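Cryptic loci regulator 2 (Schizosaccharomyces pombe 972h-, PDB 5IKJ) promotes transcriptional silencing upstream of histone deacetylases and is required for proper nucleosome positioning at heterochromatic loci and for the silencing function of the SHREC repressor complex. Local coordinates at residues T283-Y288 with E497-K502; Y236-S241 with R264-Y269; C17-G22 with L197-S202; H66-A71 with P351-E356. All blocks are in the same frame, centred on the assembly; numbering follows the deposited sequence.

From the N terminus, interaction 3 opens first, joining residues 17-22 to 197-202 beside the zinc site. Before it closes, interaction 4 starts at 66-71, the end of helix 50-67, and runs to strand 353-355, so the two cross. Nested inside the loop of interaction 4 is the short interaction 2, from the end of helix 214-237 to strand 255-266. Interaction 1 opens at the end of helix 278-285, also within that loop, but closes only at 497-502 and crosses interaction 4. Interactions 1 and 2 touch, with S240 against W499. Interaction 3 lies on the other side of the chain's centre, about 44 Å from interaction 1, centre to centre.

Interaction 1 of 4, residues T283-Y288 with E497-K502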
# COMPACT_ATOMS: atom_id res chain seq x y z
N THR A 283 -8.45 -0.68 -18.90
CA THR A 283 -8.14 -1.07 -17.53
C THR A 283 -7.83 0.14 -16.66
O THR A 283 -8.19 0.18 -15.48
CB THR A 283 -6.97 -2.05 -17.52
OG1 THR A 283 -5.87 -1.50 -18.25
CG2 THR A 283 -7.37 -3.39 -18.13
N PHE A 284 -7.15 1.14 -17.23
CA PHE A 284 -6.82 2.34 -16.47
C PHE A 284 -8.06 3.12 -16.07
O PHE A 284 -8.06 3.79 -15.04
CB PHE A 284 -5.87 3.22 -17.29
CG PHE A 284 -5.20 4.30 -16.48
CD1 PHE A 284 -4.04 4.03 -15.77
CD2 PHE A 284 -5.73 5.58 -16.44
CE1 PHE A 284 -3.42 5.02 -15.03
CE2 PHE A 284 -5.11 6.57 -15.70
CZ PHE A 284 -3.96 6.29 -15.00
N VAL A 285 -9.12 3.04 -16.87
CA VAL A 285 -10.36 3.76 -16.58
C VAL A 285 -11.28 2.94 -15.67
O VAL A 285 -11.88 3.48 -14.75
CB VAL A 285 -11.06 4.13 -17.90
CG1 VAL A 285 -12.45 4.71 -17.64
CG2 VAL A 285 -10.22 5.13 -18.68
N GLU A 286 -11.40 1.64 -15.93
CA GLU A 286 -12.29 0.75 -15.18
C GLU A 286 -11.52 -0.48 -14.73
O GLU A 286 -11.75 -1.59 -15.21
CB GLU A 286 -13.50 0.36 -16.03
CG GLU A 286 -14.63 1.38 -16.05
CD GLU A 286 -15.60 1.19 -14.90
OE1 GLU A 286 -15.25 0.49 -13.92
OE2 GLU A 286 -16.73 1.73 -14.97
N PRO A 287 -10.58 -0.31 -13.80
CA PRO A 287 -9.79 -1.47 -13.34
C PRO A 287 -10.52 -2.36 -12.34
O PRO A 287 -10.12 -3.52 -12.18
CB PRO A 287 -8.57 -0.82 -12.68
CG PRO A 287 -9.07 0.50 -12.19
CD PRO A 287 -10.12 0.95 -13.17
N TYR A 288 -11.56 -1.87 -11.68
CA TYR A 288 -12.12 -2.53 -10.51
C TYR A 288 -13.60 -2.85 -10.69
O TYR A 288 -14.34 -2.12 -11.35
CB TYR A 288 -11.98 -1.64 -9.26
CG TYR A 288 -10.58 -1.52 -8.71
CD1 TYR A 288 -9.83 -2.65 -8.41
CD2 TYR A 288 -10.02 -0.28 -8.47
CE1 TYR A 288 -8.55 -2.54 -7.89
CE2 TYR A 288 -8.75 -0.16 -7.95
CZ TYR A 288 -8.02 -1.29 -7.67
OH TYR A 288 -6.75 -1.17 -7.15
N GLU A 497 -9.10 12.43 -12.41
CA GLU A 497 -8.72 12.48 -13.81
C GLU A 497 -9.82 13.19 -14.60
O GLU A 497 -11.00 13.16 -14.21
CB GLU A 497 -8.50 11.06 -14.35
CG GLU A 497 -7.27 10.35 -13.77
CD GLU A 497 -7.46 9.91 -12.33
OE1 GLU A 497 -8.61 10.00 -11.83
OE2 GLU A 497 -6.48 9.48 -11.70
N PRO A 498 -9.47 13.86 -15.70
CA PRO A 498 -10.46 14.75 -16.35
C PRO A 498 -11.69 14.02 -16.85
O PRO A 498 -12.77 14.63 -16.93
CB PRO A 498 -9.66 15.38 -17.49
CG PRO A 498 -8.54 14.43 -17.76
CD PRO A 498 -8.20 13.80 -16.44
N TRP A 499 -11.58 12.74 -17.19
CA TRP A 499 -12.74 11.96 -17.62
C TRP A 499 -13.54 11.40 -16.45
O TRP A 499 -14.64 10.89 -16.67
CB TRP A 499 -12.30 10.80 -18.52
CG TRP A 499 -11.42 9.81 -17.82
CD1 TRP A 499 -11.82 8.82 -16.96
CD2 TRP A 499 -10.00 9.70 -17.91
NE1 TRP A 499 -10.74 8.11 -16.52
CE2 TRP A 499 -9.60 8.63 -17.08
CE3 TRP A 499 -9.02 10.41 -18.61
CZ2 TRP A 499 -8.27 8.25 -16.94
CZ3 TRP A 499 -7.70 10.03 -18.47
CH2 TRP A 499 -7.33 8.96 -17.64
N PHE A 500 -13.01 11.50 -15.23
CA PHE A 500 -13.59 10.78 -14.10
C PHE A 500 -14.98 11.28 -13.75
O PHE A 500 -15.81 10.50 -13.25
CB PHE A 500 -12.66 10.90 -12.89
CG PHE A 500 -12.97 9.93 -11.79
CD1 PHE A 500 -12.50 8.63 -11.84
CD2 PHE A 500 -13.72 10.32 -10.70
CE1 PHE A 500 -12.78 7.73 -10.82
CE2 PHE A 500 -14.00 9.43 -9.68
CZ PHE A 500 -13.53 8.14 -9.74
N VAL A 501 -15.27 12.56 -13.98
CA VAL A 501 -16.52 13.17 -13.52
C VAL A 501 -17.02 14.12 -14.60
O VAL A 501 -16.43 15.18 -14.82
CB VAL A 501 -16.36 13.92 -12.19
CG1 VAL A 501 -17.72 14.24 -11.60
CG2 VAL A 501 -15.51 13.12 -11.21
N LYS A 502 -18.11 13.74 -15.27
CA LYS A 502 -18.88 14.70 -16.05
C LYS A 502 -19.53 15.69 -15.09
O LYS A 502 -20.24 15.28 -14.16
CB LYS A 502 -19.93 13.97 -16.89
CG LYS A 502 -20.93 13.17 -16.06
CD LYS A 502 -21.93 12.43 -16.91
CE LYS A 502 -22.93 11.70 -16.03
NZ LYS A 502 -23.97 10.99 -16.81
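W499 overlaps V285 obliquely at the rim of its indole and brings its six-membered edge up to F284, two successive residues in the last turn of helix 278-285. V285 CG2 stands 3.5 Å above the indole plane of W499, shifted toward the rim, and comes within 3.7 Å of W499 NE1; CG1 reaches the same nitrogen less closely. With F284 the meeting is edge against edge: F284 CD2 is 3.7 Å from W499 CZ2, and F284 CE2 is 3.8 Å from W499 CH2, each near the plane of the other ring, while the two side chains cross at about a right angle. F284 gets there because its CG is anti to the backbone N (chi1 -166°), which swings the ring end closer to the tryptophan than its CB direction alone would suggest. The indole is carried by a type I turn from E497 to F500, closed by F500 N to E497 O at 2.8 Å. On the side away from V285, the turn's own E497 CB sits 3.7 Å above the centre of the W499 ring. V285 CG2 and the F284 edge would probably lose their apolar partner, and a gap would open beneath E497 CB, were W499 an alanine. Beyond the pair, F284 also rests on M465 and L469 of helix 461-469, where R462 forms a salt bridge with E497. The contact thus joins the end of helix 278-285 to the turn after strand 491-494, with helix 461-469 packed against both.

Interaction 2 of 4, residues Y236-S241 with R264-Y269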
# COMPACT_ATOMS: atom_id res chain seq x y z
N TYR A 236 -0.36 4.93 -8.33
CA TYR A 236 0.55 4.54 -9.40
C TYR A 236 -0.06 3.47 -10.31
O TYR A 236 -0.10 3.64 -11.53
CB TYR A 236 1.87 4.05 -8.81
CG TYR A 236 2.81 3.41 -9.80
CD1 TYR A 236 3.66 4.18 -10.59
CD2 TYR A 236 2.87 2.03 -9.94
CE1 TYR A 236 4.52 3.60 -11.49
CE2 TYR A 236 3.74 1.44 -10.84
CZ TYR A 236 4.56 2.23 -11.61
OH TYR A 236 5.42 1.64 -12.51
N THR A 237 -0.54 2.37 -9.72
CA THR A 237 -0.93 1.21 -10.52
C THR A 237 -2.33 1.39 -11.11
O THR A 237 -2.51 1.33 -12.34
CB THR A 237 -0.87 -0.06 -9.67
OG1 THR A 237 0.22 0.04 -8.74
CG2 THR A 237 -0.67 -1.28 -10.55
N TRP A 238 -3.33 1.59 -10.26
CA TRP A 238 -4.72 1.74 -10.70
C TRP A 238 -5.31 2.99 -10.06
O TRP A 238 -6.28 2.92 -9.30
CB TRP A 238 -5.53 0.50 -10.34
CG TRP A 238 -4.79 -0.79 -10.53
CD1 TRP A 238 -4.24 -1.57 -9.55
CD2 TRP A 238 -4.50 -1.44 -11.77
NE1 TRP A 238 -3.63 -2.67 -10.11
CE2 TRP A 238 -3.77 -2.61 -11.47
CE3 TRP A 238 -4.78 -1.14 -13.11
CZ2 TRP A 238 -3.33 -3.49 -12.46
CZ3 TRP A 238 -4.34 -2.02 -14.09
CH2 TRP A 238 -3.62 -3.17 -13.76
N PRO A 239 -4.74 4.16 -10.36
CA PRO A 239 -5.12 5.37 -9.61
C PRO A 239 -6.49 5.93 -9.97
O PRO A 239 -7.14 6.53 -9.10
CB PRO A 239 -4.00 6.36 -9.96
CG PRO A 239 -3.52 5.91 -11.30
CD PRO A 239 -3.62 4.42 -11.28
N SER A 240 -6.95 5.78 -11.21
CA SER A 240 -8.23 6.35 -11.62
C SER A 240 -9.33 5.40 -11.17
O SER A 240 -9.79 4.54 -11.92
CB SER A 240 -8.26 6.58 -13.13
OG SER A 240 -9.24 7.55 -13.47
N SER A 241 -9.75 5.56 -9.92
CA SER A 241 -10.60 4.57 -9.28
C SER A 241 -11.14 5.14 -7.97
O SER A 241 -10.68 6.18 -7.49
CB SER A 241 -9.83 3.27 -9.02
OG SER A 241 -8.69 3.53 -8.21
N ARG A 264 -13.03 -4.31 -3.37
CA ARG A 264 -12.86 -4.10 -4.80
C ARG A 264 -11.87 -5.14 -5.28
O ARG A 264 -11.04 -5.63 -4.51
CB ARG A 264 -12.35 -2.68 -5.11
CG ARG A 264 -10.89 -2.49 -4.77
CD ARG A 264 -10.50 -1.02 -4.67
NE ARG A 264 -9.09 -0.88 -4.34
CZ ARG A 264 -8.46 0.29 -4.22
NH1 ARG A 264 -9.12 1.42 -4.41
NH2 ARG A 264 -7.18 0.31 -3.91
N ASN A 265 -11.97 -5.49 -6.56
CA ASN A 265 -11.09 -6.51 -7.13
C ASN A 265 -10.81 -6.16 -8.58
O ASN A 265 -11.64 -5.55 -9.26
CB ASN A 265 -11.71 -7.91 -7.03
CG ASN A 265 -13.03 -8.01 -7.78
OD1 ASN A 265 -14.09 -7.74 -7.23
ND2 ASN A 265 -12.96 -8.40 -9.05
N LEU A 266 -9.63 -6.54 -9.04
CA LEU A 266 -9.27 -6.34 -10.43
C LEU A 266 -10.01 -7.34 -11.32
O LEU A 266 -10.24 -8.49 -10.93
CB LEU A 266 -7.76 -6.49 -10.62
CG LEU A 266 -6.90 -5.39 -9.99
CD1 LEU A 266 -5.44 -5.80 -9.95
CD2 LEU A 266 -7.07 -4.08 -10.74
N ILE A 267 -10.39 -6.89 -12.51
CA ILE A 267 -11.13 -7.72 -13.45
C ILE A 267 -10.14 -8.51 -14.29
O ILE A 267 -9.24 -7.92 -14.90
CB ILE A 267 -12.06 -6.87 -14.34
CG1 ILE A 267 -12.79 -5.81 -13.51
CG2 ILE A 267 -13.07 -7.77 -15.04
CD1 ILE A 267 -13.51 -4.76 -14.35
N ASN A 268 -10.30 -9.83 -14.32
CA ASN A 268 -9.38 -10.68 -15.06
C ASN A 268 -9.64 -10.55 -16.56
O ASN A 268 -10.74 -10.84 -17.03
CB ASN A 268 -9.53 -12.13 -14.62
CG ASN A 268 -8.59 -13.08 -15.35
OD1 ASN A 268 -8.42 -12.99 -16.57
ND2 ASN A 268 -7.97 -13.98 -14.60
N TYR A 269 -8.62 -10.11 -17.30
CA TYR A 269 -8.68 -10.06 -18.75
C TYR A 269 -7.67 -11.00 -19.41
O TYR A 269 -7.46 -10.92 -20.62
CB TYR A 269 -8.47 -8.63 -19.25
CG TYR A 269 -9.51 -7.64 -18.76
CD1 TYR A 269 -10.75 -8.07 -18.31
CD2 TYR A 269 -9.24 -6.28 -18.75
CE1 TYR A 269 -11.70 -7.17 -17.87
CE2 TYR A 269 -10.19 -5.37 -18.30
CZ TYR A 269 -11.41 -5.82 -17.86
OH TYR A 269 -12.35 -4.92 -17.41
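S241 OG donates to W238 O at 2.7 Å, tilted 15° from the carbonyl plane, and so ties together the chain that leaves helix 214-237, where S240 centres an inverse gamma turn. This exit lies against strand 255-266 of an antiparallel sheet, and the main contact is a CH-pi interaction between W238 and L266. L266 CD2 sits over the five-membered ring of W238, 3.7 Å from its centroid and 9° off the ring normal, and the two side chains cross at about a right angle. L266 CG is anti to its own carbonyl carbon (chi1 -69°), which carries both methyls to the indole. On the opposite face of the indole, T237 CG2 lies 3.3 Å above the W238 plane near the rim, so the ring is sandwiched between its own neighbour and the strand. The indole N-H has its polar partner in T74 OG1. At the other end S241 OG is 4.4 Å from R264 NH1, too far to bond; the guanidinium of R264 is held instead by a salt bridge to D234 and a hydrogen bond to Y242 O. The other leucine methyl falls outside the ring outline, beyond the nitrogen: L266 CD1 lies 3.6 Å from W238 NE1.

Interaction 3 of 4, residues C17-G22 with L197-S202; sequences CVWSDG and LTRNES
W19 and R199 form a cation-pi stack at the surface of the chain, beside another protein chain that packs a polar side chain on W19, and close to the zinc site: the tryptophan side chain is about 9 Å from the zinc ion held by H189, C204, C206 and C209. Guanidinium and indole lie nearly parallel, planes at 10°, with R199 CZ 3.4 Å from W19 CG. The arginine runs extended from CG to NE, antiparallel to the tryptophan side chain, so it covers the length of the ring system. CH-pi and apolar contacts continue the stack. R199 CD lies 3.5 Å from the centroid of the W19 six-membered ring, over its face, and R199 CB follows at 3.7 Å from W19 CZ2. W19 CG stands between its backbone N and carbonyl carbon (chi1 87°), which lays the face under the arginine. A serine in place of W19 would probably leave the R199 guanidinium and its methylenes without their flat platform and the arginine side chain freer to swing. Polar bonds hold the surroundings: W19 NE1 makes a weak hydrogen bond to L193 O of helix 183-195, and D21 OD2 bonds to NE2 of the zinc ligand H189, a second-shell link that may help orient that imidazole. Two turns order the backbones. N200 forms an Asx turn, its OD1 3.1 Å from S202 N. S20 closes an ST turn, in which G22 N donates to S20 OG at 2.9 Å.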
# COMPACT_ATOMS: atom_id res chain seq x y z
N CYS A 17 23.21 -13.67 1.10
CA CYS A 17 23.04 -12.72 2.19
C CYS A 17 24.30 -11.88 2.36
O CYS A 17 25.41 -12.41 2.39
CB CYS A 17 22.73 -13.46 3.50
SG CYS A 17 21.08 -14.16 3.58
N VAL A 18 24.11 -10.56 2.46
CA VAL A 18 25.25 -9.66 2.65
C VAL A 18 25.86 -9.86 4.04
O VAL A 18 27.09 -9.85 4.19
CB VAL A 18 24.81 -8.20 2.43
CG1 VAL A 18 25.89 -7.23 2.90
CG2 VAL A 18 24.50 -7.97 0.95
N TRP A 19 25.02 -10.04 5.06
CA TRP A 19 25.50 -10.21 6.42
C TRP A 19 24.67 -11.29 7.11
O TRP A 19 23.58 -11.65 6.66
CB TRP A 19 25.43 -8.90 7.21
CG TRP A 19 24.11 -8.66 7.88
CD1 TRP A 19 22.96 -8.22 7.29
CD2 TRP A 19 23.81 -8.84 9.27
NE1 TRP A 19 21.96 -8.11 8.23
CE2 TRP A 19 22.46 -8.49 9.45
CE3 TRP A 19 24.55 -9.26 10.37
CZ2 TRP A 19 21.83 -8.55 10.69
CZ3 TRP A 19 23.93 -9.32 11.61
CH2 TRP A 19 22.58 -8.97 11.75
N SER A 20 25.21 -11.80 8.22
CA SER A 20 24.57 -12.89 8.95
C SER A 20 24.91 -12.77 10.43
O SER A 20 26.06 -12.49 10.79
CB SER A 20 25.02 -14.26 8.42
OG SER A 20 24.72 -15.28 9.35
N ASP A 21 23.91 -13.00 11.27
CA ASP A 21 24.09 -13.06 12.71
C ASP A 21 24.38 -14.48 13.20
O ASP A 21 24.43 -14.71 14.41
CB ASP A 21 22.85 -12.52 13.43
CG ASP A 21 21.64 -13.41 13.26
OD1 ASP A 21 21.58 -14.15 12.25
OD2 ASP A 21 20.75 -13.38 14.13
N GLY A 22 24.55 -15.43 12.28
CA GLY A 22 24.73 -16.81 12.68
C GLY A 22 25.95 -17.01 13.55
O GLY A 22 26.97 -16.33 13.40
N LEU A 197 18.19 -2.74 7.66
CA LEU A 197 19.52 -2.19 7.43
C LEU A 197 20.20 -1.77 8.72
O LEU A 197 21.43 -1.65 8.74
CB LEU A 197 19.41 -1.00 6.48
CG LEU A 197 18.84 -1.34 5.10
CD1 LEU A 197 18.45 -0.08 4.34
CD2 LEU A 197 19.84 -2.17 4.30
N THR A 198 19.45 -1.55 9.80
CA THR A 198 20.03 -1.20 11.09
C THR A 198 20.40 -2.43 11.91
O THR A 198 21.00 -2.28 12.98
CB THR A 198 19.05 -0.33 11.89
OG1 THR A 198 17.89 -1.09 12.23
CG2 THR A 198 18.64 0.90 11.09
N ARG A 199 20.06 -3.63 11.44
CA ARG A 199 20.39 -4.87 12.14
C ARG A 199 19.88 -4.82 13.58
O ARG A 199 20.51 -5.34 14.51
CB ARG A 199 21.89 -5.13 12.10
CG ARG A 199 22.46 -5.00 10.69
CD ARG A 199 23.90 -5.47 10.58
NE ARG A 199 24.39 -5.29 9.21
CZ ARG A 199 25.57 -5.70 8.77
NH1 ARG A 199 26.42 -6.32 9.58
NH2 ARG A 199 25.91 -5.48 7.50
N ASN A 200 18.72 -4.20 13.76
CA ASN A 200 18.08 -4.10 15.07
C ASN A 200 17.24 -5.35 15.31
O ASN A 200 16.30 -5.62 14.56
CB ASN A 200 17.23 -2.83 15.16
CG ASN A 200 16.57 -2.66 16.52
OD1 ASN A 200 16.77 -3.47 17.42
ND2 ASN A 200 15.81 -1.59 16.68
N GLU A 201 17.59 -6.10 16.36
CA GLU A 201 16.94 -7.37 16.63
C GLU A 201 15.47 -7.22 17.00
O GLU A 201 14.73 -8.20 16.96
CB GLU A 201 17.68 -8.10 17.75
CG GLU A 201 19.16 -8.32 17.47
CD GLU A 201 20.06 -7.81 18.58
OE1 GLU A 201 19.65 -7.89 19.76
OE2 GLU A 201 21.16 -7.32 18.27
N SER A 202 15.03 -6.01 17.34
CA SER A 202 13.66 -5.79 17.79
C SER A 202 12.66 -5.69 16.65
O SER A 202 11.45 -5.73 16.91
CB SER A 202 13.58 -4.51 18.63
OG SER A 202 14.37 -4.63 19.81

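Interaction 4 of 4, residues H66-A71 with P351-E356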
# COMPACT_ATOMS: atom_id res chain seq x y z
N HIS A 66 8.80 -11.95 -1.32
CA HIS A 66 8.59 -11.01 -0.22
C HIS A 66 9.27 -9.68 -0.51
O HIS A 66 8.64 -8.61 -0.44
CB HIS A 66 9.11 -11.61 1.08
CG HIS A 66 8.51 -11.00 2.31
ND1 HIS A 66 8.71 -11.54 3.57
CD2 HIS A 66 7.72 -9.92 2.49
CE1 HIS A 66 8.08 -10.80 4.46
NE2 HIS A 66 7.47 -9.81 3.83
N VAL A 67 10.56 -9.72 -0.86
CA VAL A 67 11.31 -8.48 -1.06
C VAL A 67 10.81 -7.75 -2.30
O VAL A 67 10.68 -6.52 -2.30
CB VAL A 67 12.82 -8.77 -1.16
CG1 VAL A 67 13.62 -7.47 -1.14
CG2 VAL A 67 13.27 -9.68 -0.03
N PHE A 68 10.53 -8.49 -3.37
CA PHE A 68 10.06 -7.91 -4.62
C PHE A 68 8.55 -8.04 -4.79
O PHE A 68 8.05 -7.97 -5.92
CB PHE A 68 10.79 -8.54 -5.80
CG PHE A 68 12.28 -8.42 -5.72
CD1 PHE A 68 12.89 -7.18 -5.72
CD2 PHE A 68 13.08 -9.55 -5.64
CE1 PHE A 68 14.27 -7.06 -5.64
CE2 PHE A 68 14.45 -9.44 -5.56
CZ PHE A 68 15.05 -8.20 -5.56
N GLY A 69 7.82 -8.24 -3.69
CA GLY A 69 6.38 -8.35 -3.75
C GLY A 69 5.71 -7.93 -2.46
O GLY A 69 5.44 -6.75 -2.24
N GLY A 70 5.45 -8.90 -1.59
CA GLY A 70 4.79 -8.63 -0.32
C GLY A 70 3.28 -8.69 -0.44
O GLY A 70 2.69 -8.54 -1.51
N ALA A 71 2.64 -8.92 0.71
CA ALA A 71 1.19 -9.06 0.77
C ALA A 71 0.50 -7.90 0.06
O ALA A 71 0.78 -6.73 0.33
CB ALA A 71 0.73 -9.13 2.22
N PRO A 351 16.69 2.34 -8.77
CA PRO A 351 16.31 0.94 -9.01
C PRO A 351 17.47 0.14 -9.58
O PRO A 351 18.08 0.53 -10.58
CB PRO A 351 15.14 1.05 -10.00
CG PRO A 351 14.57 2.40 -9.76
CD PRO A 351 15.72 3.28 -9.36
N LYS A 352 17.77 -0.99 -8.94
CA LYS A 352 18.92 -1.80 -9.31
C LYS A 352 18.54 -3.05 -10.09
O LYS A 352 19.35 -3.53 -10.90
CB LYS A 352 19.70 -2.22 -8.05
CG LYS A 352 21.13 -2.66 -8.32
CD LYS A 352 21.68 -3.54 -7.20
CE LYS A 352 21.60 -2.86 -5.83
NZ LYS A 352 22.45 -1.65 -5.74
N PHE A 353 17.35 -3.60 -9.88
CA PHE A 353 16.91 -4.82 -10.53
C PHE A 353 15.76 -4.49 -11.48
O PHE A 353 14.81 -3.81 -11.09
CB PHE A 353 16.47 -5.86 -9.50
CG PHE A 353 17.50 -6.16 -8.45
CD1 PHE A 353 18.58 -6.98 -8.73
CD2 PHE A 353 17.39 -5.63 -7.18
CE1 PHE A 353 19.53 -7.25 -7.77
CE2 PHE A 353 18.33 -5.90 -6.21
CZ PHE A 353 19.41 -6.71 -6.50
N HIS A 354 15.85 -4.99 -12.71
CA HIS A 354 14.83 -4.74 -13.72
C HIS A 354 14.46 -6.05 -14.40
O HIS A 354 15.14 -7.07 -14.26
CB HIS A 354 15.32 -3.73 -14.77
CG HIS A 354 15.70 -2.40 -14.19
ND1 HIS A 354 16.76 -2.24 -13.32
CD2 HIS A 354 15.17 -1.17 -14.35
CE1 HIS A 354 16.86 -0.97 -12.97
NE2 HIS A 354 15.90 -0.30 -13.58
N ASP A 355 13.37 -6.01 -15.16
CA ASP A 355 12.91 -7.19 -15.89
C ASP A 355 13.82 -7.44 -17.08
O ASP A 355 14.03 -6.55 -17.92
CB ASP A 355 11.47 -6.99 -16.35
CG ASP A 355 10.78 -8.30 -16.69
OD1 ASP A 355 11.03 -9.30 -15.99
OD2 ASP A 355 9.98 -8.33 -17.65
N GLU A 356 14.36 -8.66 -17.17
CA GLU A 356 15.35 -8.95 -18.20
C GLU A 356 14.73 -8.96 -19.60
O GLU A 356 15.42 -8.67 -20.58
CB GLU A 356 16.03 -10.30 -17.92
CG GLU A 356 15.14 -11.52 -18.10
CD GLU A 356 15.88 -12.82 -17.87
OE1 GLU A 356 17.09 -12.76 -17.57
OE2 GLU A 356 15.27 -13.89 -18.01
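This is a buried aromatic pair, F68 against F353, joining the chain just past helix 50-67 to the short strand 353-355. The arrangement is offset edge-to-face: the edge of F68 is turned toward the face of F353, with ring centroids 5.5 Å apart and planes at 73°. Because of the offset, the CE1-CZ side of F68 comes down on the CD2 corner of F353: F68 CE1 and CZ each lie 3.8 Å from F353 CD2, and F68 CZ is 4.1 Å from F353 CE2. Both phenylalanines hold CG anti to their own carbonyl carbon, F68 with chi1 -56° and F353 with chi1 -54°; with each CB already directed toward the other segment, this carries the rings across the 9.6 Å between F68 CA and F353 CA. F353 also has K352 CB over one face, 4.2 Å above the ring plane and toward its rim. F68 is where the chain leaves the helix, and G69 N makes a weak bond back to H66 O at 3.4 Å. Apolar side chains of another protein chain pack on both rings, making the pair part of a subunit interface as well as of the interior. Within this chain, F353 rests on I133 and L135 of strand 133-135, the parallel partner of strand 353-355, while the preceding V67 packs on Y191 and I194 of helix 183-195; the aromatic pair therefore links the end of helix 50-67 with that two-stranded sheet.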